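Local coordinates for iodotyrosine deiodinase (Thermotoga neapolitana, PDB 6TYK), which uses FMN to remove halogen reductively from halotyrosines such as 3-iodo-L-tyrosine and 3,5-diiodo-L-tyrosine, releasing iodide and L-tyrosine from the iodinated substrates, at residues Leu7-Phe17 and Leu125-Val136. Numbering follows the deposited sequence.
Sequences LAKKRKTVRRF and LLALEEKGLGSV. With FMN (flavin mononucleotide), chain C.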
loop_
_atom_site.group_PDB
_atom_site.type_symbol
_atom_site.label_atom_id
_atom_site.label_comp_id
_atom_site.label_asym_id
_atom_site.label_seq_id
_atom_site.Cartn_x
_atom_site.Cartn_y
_atom_site.Cartn_z
ATOM N N LEU A 7 -3.266 -16.397 4.251
ATOM C CA LEU A 7 -2.909 -15.992 2.896
ATOM C C LEU A 7 -1.700 -15.058 2.936
ATOM O O LEU A 7 -0.725 -15.235 2.193
ATOM C CB LEU A 7 -4.089 -15.284 2.243
ATOM C CG LEU A 7 -3.931 -14.892 0.775
ATOM C CD1 LEU A 7 -3.905 -16.133 -0.123
ATOM C CD2 LEU A 7 -5.054 -13.952 0.382
ATOM N N ALA A 8 -1.767 -14.061 3.813
ATOM C CA ALA A 8 -0.659 -13.128 3.998
ATOM C C ALA A 8 0.606 -13.849 4.455
ATOM O O ALA A 8 1.711 -13.546 4.003
ATOM C CB ALA A 8 -1.039 -12.040 4.997
ATOM N N LYS A 9 0.443 -14.810 5.358
ATOM C CA LYS A 9 1.592 -15.516 5.891
ATOM C C LYS A 9 2.281 -16.330 4.803
ATOM O O LYS A 9 3.509 -16.346 4.712
ATOM C CB LYS A 9 1.183 -16.418 7.057
ATOM C CG LYS A 9 2.382 -16.985 7.797
ATOM C CD LYS A 9 1.990 -17.907 8.928
ATOM C CE LYS A 9 3.192 -18.172 9.832
ATOM N NZ LYS A 9 4.488 -18.029 9.100
ATOM N N LYS A 10 1.489 -17.003 3.975
ATOM C CA LYS A 10 2.042 -17.875 2.938
ATOM C C LYS A 10 2.715 -17.081 1.822
ATOM O O LYS A 10 3.715 -17.525 1.251
ATOM C CB LYS A 10 0.955 -18.774 2.342
ATOM C CG LYS A 10 0.594 -19.971 3.196
ATOM C CD LYS A 10 -0.672 -20.643 2.692
ATOM C CE LYS A 10 -1.191 -21.664 3.695
ATOM N NZ LYS A 10 -2.512 -22.222 3.291
ATOM N N ARG A 11 2.166 -15.915 1.506
ATOM C CA ARG A 11 2.653 -15.133 0.379
ATOM C C ARG A 11 4.090 -14.684 0.630
ATOM O O ARG A 11 4.420 -14.173 1.699
ATOM C CB ARG A 11 1.733 -13.938 0.116
ATOM C CG ARG A 11 1.989 -13.243 -1.206
ATOM C CD ARG A 11 2.841 -11.995 -1.037
ATOM N NE ARG A 11 3.431 -11.586 -2.305
ATOM C CZ ARG A 11 4.654 -11.078 -2.412
ATOM N NH1 ARG A 11 5.381 -10.894 -1.324
ATOM N NH2 ARG A 11 5.144 -10.746 -3.597
ATOM N N LYS A 12 4.944 -14.910 -0.358
ATOM C CA LYS A 12 6.349 -14.558 -0.248
ATOM C C LYS A 12 6.851 -14.106 -1.609
ATOM O O LYS A 12 6.160 -14.255 -2.614
ATOM C CB LYS A 12 7.161 -15.758 0.223
ATOM C CG LYS A 12 7.098 -16.954 -0.710
ATOM C CD LYS A 12 7.898 -18.100 -0.128
ATOM C CE LYS A 12 7.951 -19.300 -1.059
ATOM N NZ LYS A 12 6.626 -19.947 -1.246
ATOM N N THR A 13 8.061 -13.566 -1.654
ATOM C CA THR A 13 8.612 -13.130 -2.927
ATOM C C THR A 13 8.780 -14.319 -3.855
ATOM O O THR A 13 9.187 -15.408 -3.436
ATOM C CB THR A 13 10.003 -12.496 -2.762
ATOM O OG1 THR A 13 10.042 -11.684 -1.585
ATOM C CG2 THR A 13 10.321 -11.642 -3.982
ATOM N N VAL A 14 8.483 -14.097 -5.125
ATOM C CA VAL A 14 8.823 -15.067 -6.145
ATOM C C VAL A 14 9.721 -14.375 -7.159
ATOM O O VAL A 14 9.323 -13.390 -7.781
ATOM C CB VAL A 14 7.566 -15.656 -6.836
ATOM C CG1 VAL A 14 7.973 -16.563 -8.002
ATOM C CG2 VAL A 14 6.712 -16.419 -5.829
ATOM N N ARG A 15 10.940 -14.884 -7.310
ATOM C CA ARG A 15 11.885 -14.349 -8.287
ATOM C C ARG A 15 12.251 -15.424 -9.299
ATOM O O ARG A 15 13.059 -15.182 -10.195
ATOM C CB ARG A 15 13.158 -13.854 -7.591
ATOM C CG ARG A 15 12.909 -12.723 -6.606
ATOM C CD ARG A 15 14.187 -12.290 -5.897
ATOM N NE ARG A 15 13.965 -11.146 -5.008
ATOM C CZ ARG A 15 13.726 -11.238 -3.705
ATOM N NH1 ARG A 15 13.672 -12.428 -3.117
ATOM N NH2 ARG A 15 13.548 -10.137 -2.990
ATOM N N ARG A 16 11.665 -16.609 -9.130
ATOM C CA ARG A 16 11.868 -17.745 -10.026
ATOM C C ARG A 16 10.528 -18.099 -10.624
ATOM O O ARG A 16 9.617 -18.520 -9.908
ATOM C CB ARG A 16 12.388 -18.968 -9.264
ATOM C CG ARG A 16 13.812 -18.859 -8.770
ATOM C CD ARG A 16 14.225 -20.103 -7.979
ATOM N NE ARG A 16 13.974 -21.333 -8.728
ATOM C CZ ARG A 16 14.822 -21.868 -9.602
ATOM N NH1 ARG A 16 15.999 -21.299 -9.839
ATOM N NH2 ARG A 16 14.488 -22.977 -10.241
ATOM N N PHE A 17 10.410 -17.936 -11.934
ATOM C CA PHE A 17 9.146 -18.152 -12.615
ATOM C C PHE A 17 9.245 -19.250 -13.647
ATOM O O PHE A 17 10.302 -19.475 -14.225
ATOM C CB PHE A 17 8.712 -16.871 -13.312
ATOM C CG PHE A 17 8.413 -15.753 -12.363
ATOM C CD1 PHE A 17 7.146 -15.616 -11.817
ATOM C CD2 PHE A 17 9.393 -14.842 -12.011
ATOM C CE1 PHE A 17 6.868 -14.606 -10.930
ATOM C CE2 PHE A 17 9.122 -13.827 -11.122
ATOM C CZ PHE A 17 7.854 -13.698 -10.590
ATOM N N LEU A 125 -1.138 -8.025 -4.493
ATOM C CA LEU A 125 -0.266 -9.147 -4.152
ATOM C C LEU A 125 -1.028 -10.283 -3.480
ATOM O O LEU A 125 -0.749 -11.456 -3.732
ATOM C CB LEU A 125 0.876 -8.698 -3.249
ATOM C CG LEU A 125 1.819 -7.657 -3.852
ATOM C CD1 LEU A 125 2.962 -7.383 -2.878
ATOM C CD2 LEU A 125 2.361 -8.116 -5.196
ATOM N N LEU A 126 -1.970 -9.942 -2.607
ATOM C CA LEU A 126 -2.801 -10.972 -1.992
ATOM C C LEU A 126 -3.657 -11.692 -3.029
ATOM O O LEU A 126 -3.828 -12.910 -2.965
ATOM C CB LEU A 126 -3.663 -10.374 -0.880
ATOM C CG LEU A 126 -2.858 -9.931 0.337
ATOM C CD1 LEU A 126 -3.707 -9.078 1.272
ATOM C CD2 LEU A 126 -2.290 -11.135 1.058
ATOM N N ALA A 127 -4.182 -10.946 -3.999
ATOM C CA ALA A 127 -4.992 -11.544 -5.059
ATOM C C ALA A 127 -4.170 -12.495 -5.924
ATOM O O ALA A 127 -4.640 -13.573 -6.299
ATOM C CB ALA A 127 -5.656 -10.462 -5.923
ATOM N N LEU A 128 -2.941 -12.104 -6.242
ATOM C CA LEU A 128 -2.083 -12.973 -7.023
ATOM C C LEU A 128 -1.847 -14.267 -6.250
ATOM O O LEU A 128 -1.886 -15.353 -6.819
ATOM C CB LEU A 128 -0.752 -12.293 -7.338
ATOM C CG LEU A 128 -0.821 -11.147 -8.344
ATOM C CD1 LEU A 128 0.550 -10.529 -8.472
ATOM C CD2 LEU A 128 -1.305 -11.630 -9.709
ATOM N N GLU A 129 -1.611 -14.152 -4.945
ATOM C CA GLU A 129 -1.395 -15.338 -4.129
ATOM C C GLU A 129 -2.623 -16.247 -4.180
ATOM O O GLU A 129 -2.491 -17.458 -4.299
ATOM C CB GLU A 129 -1.047 -14.965 -2.687
ATOM C CG GLU A 129 -0.899 -16.169 -1.769
ATOM C CD GLU A 129 0.422 -16.900 -1.961
ATOM O OE1 GLU A 129 1.309 -16.364 -2.653
ATOM O OE2 GLU A 129 0.579 -18.010 -1.413
ATOM N N GLU A 130 -3.815 -15.664 -4.115
ATOM C CA GLU A 130 -5.041 -16.454 -4.163
ATOM C C GLU A 130 -5.134 -17.247 -5.469
ATOM O O GLU A 130 -5.674 -18.351 -5.498
ATOM C CB GLU A 130 -6.272 -15.556 -3.994
ATOM C CG GLU A 130 -7.578 -16.342 -3.948
ATOM C CD GLU A 130 -8.808 -15.458 -3.900
ATOM O OE1 GLU A 130 -8.713 -14.288 -4.321
ATOM O OE2 GLU A 130 -9.872 -15.939 -3.440
ATOM N N LYS A 131 -4.595 -16.681 -6.544
ATOM C CA LYS A 131 -4.633 -17.323 -7.858
ATOM C C LYS A 131 -3.444 -18.247 -8.123
ATOM O O LYS A 131 -3.319 -18.806 -9.216
ATOM C CB LYS A 131 -4.710 -16.265 -8.960
ATOM C CG LYS A 131 -6.043 -15.537 -9.017
ATOM C CD LYS A 131 -7.171 -16.528 -9.264
ATOM C CE LYS A 131 -8.516 -15.843 -9.410
ATOM N NZ LYS A 131 -9.622 -16.840 -9.433
ATOM N N GLY A 132 -2.571 -18.398 -7.136
ATOM C CA GLY A 132 -1.415 -19.265 -7.289
ATOM C C GLY A 132 -0.338 -18.654 -8.175
ATOM O O GLY A 132 0.498 -19.362 -8.733
ATOM N N LEU A 133 -0.368 -17.335 -8.325
ATOM C CA LEU A 133 0.666 -16.643 -9.078
ATOM C C LEU A 133 1.642 -16.030 -8.108
ATOM O O LEU A 133 1.304 -15.785 -6.948
ATOM C CB LEU A 133 0.058 -15.559 -9.964
ATOM C CG LEU A 133 -0.934 -16.104 -10.986
ATOM C CD1 LEU A 133 -1.544 -14.974 -11.776
ATOM C CD2 LEU A 133 -0.248 -17.100 -11.908
ATOM N N GLY A 134 2.859 -15.797 -8.584
ATOM C CA GLY A 134 3.902 -15.209 -7.773
ATOM C C GLY A 134 4.282 -13.857 -8.330
ATOM O O GLY A 134 3.976 -13.530 -9.489
ATOM N N SER A 135 4.951 -13.068 -7.503
ATOM C CA SER A 135 5.475 -11.794 -7.964
ATOM C C SER A 135 6.524 -11.251 -7.014
ATOM O O SER A 135 6.820 -11.843 -5.970
ATOM C CB SER A 135 4.359 -10.766 -8.183
ATOM O OG SER A 135 4.850 -9.613 -8.863
ATOM N N VAL A 136 7.143 -10.164 -7.437
ATOM C CA VAL A 136 8.122 -9.448 -6.645
ATOM C C VAL A 136 7.952 -7.974 -7.008
ATOM O O VAL A 136 7.863 -7.638 -8.186
ATOM C CB VAL A 136 9.561 -9.920 -6.949
ATOM C CG1 VAL A 136 9.852 -9.889 -8.450
ATOM C CG2 VAL A 136 10.574 -9.078 -6.189
HETATM N N1 FMN C . 12.970 -7.350 -4.265
HETATM C C2 FMN C . 13.960 -7.346 -5.206
HETATM O O2 FMN C . 14.522 -8.390 -5.488
HETATM N N3 FMN C . 14.321 -6.186 -5.842
HETATM C C4 FMN C . 13.712 -5.000 -5.537
HETATM O O4 FMN C . 14.063 -3.971 -6.126
HETATM C C4A FMN C . 12.693 -4.999 -4.581
HETATM N N5 FMN C . 12.041 -3.826 -4.267
HETATM C C5A FMN C . 11.017 -3.836 -3.335
HETATM C C6 FMN C . 10.355 -2.651 -3.043
HETATM C C7 FMN C . 9.313 -2.619 -2.129
HETATM C C7M FMN C . 8.628 -1.306 -1.853
HETATM C C8 FMN C . 8.934 -3.794 -1.495
HETATM C C8M FMN C . 7.808 -3.795 -0.495
HETATM C C9 FMN C . 9.597 -4.982 -1.787
HETATM C C9A FMN C . 10.641 -5.016 -2.708
HETATM N N10 FMN C . 11.327 -6.195 -3.001
HETATM C C10 FMN C . 12.313 -6.185 -3.963
HETATM C "C1'" FMN C . 10.958 -7.491 -2.336
HETATM C "C2'" FMN C . 11.530 -7.529 -0.901
HETATM O "O2'" FMN C . 12.931 -7.783 -0.900
HETATM C "C3'" FMN C . 10.767 -8.581 -0.089
HETATM O "O3'" FMN C . 9.428 -8.139 0.036
HETATM C "C4'" FMN C . 11.360 -8.839 1.296
HETATM O "O4'" FMN C . 12.651 -9.417 1.163
HETATM C "C5'" FMN C . 10.473 -9.776 2.100
HETATM O "O5'" FMN C . 10.266 -10.959 1.358
HETATM P P FMN C . 9.382 -12.163 1.949
HETATM O O1P FMN C . 9.535 -13.279 0.919
HETATM O O2P FMN C . 7.944 -11.729 2.008
HETATM O O3P FMN C . 9.976 -12.559 3.287
HETATM O O HOH W 1 1.832 -11.988 -4.591
HETATM O O HOH W 2 4.578 -13.689 -4.764
HETATM O O HOH W 3 3.937 -16.513 -2.642
#
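Thr13 and Val14 lie against Ser135 and Val136 in a buried contact of the nitroreductase fold, where the FMN-binding loop after helix 4-10 packs along the end of helix 113-130 and the short, weakly bonded strand 134-135. One direct backbone hydrogen bond joins the two segments, from Val14 N to Ser135 O at 2.9 Å; it is nearly straight at the hydrogen (168°), though the donor stands above the carbonyl plane. The Ser135 side chain points away from the loop, its OG bonded to Pro163 O.

At the helical end, Leu7 CD1 presses on Glu129 CG at 3.4 Å, and Leu7 CD2 meets Leu126 CD2. Tyr123 of the second subunit packs on Ala8, Arg11 and Leu126, so this corner also belongs to the dimer interface. Arg11 has CG anti to its N (chi1 -168°), and the bend at chi2 carries the guanidinium across Leu125, with NH2 close to Ser135 O but poorly angled for a hydrogen bond. Leu125 CD1 sits 4.0 Å above one face of the Arg11 guanidinium, while a water in the plane at the edge accepts from Arg11 NE and donates to Leu125 O. The Glu129 carboxylate lies beside the Arg11 aliphatic chain rather than pairing with its charge; a second water, bound by Lys12 N, is also within hydrogen-bonding distance of Glu129 OE1. A third water links Ser135 N to Lys12 O.

Further on, Phe17 turns its ring edge to Gly134 O, with Val14 CG1 over one face, offset toward the rim. The loop meanwhile binds the phosphate and the pyrimidine edge of the flavin: Thr13 N donates to phosphate oxygen O1P at 3.0 Å, and Arg15 NE and NH2 reach flavin O2, with NH2 also bonded to N1. Thr13 CG2 lies over the Arg15 guanidinium and abuts Val136 CG2 at a tight 3.4 Å, the same Val136 methyl that approaches flavin N1 to 3.5 Å.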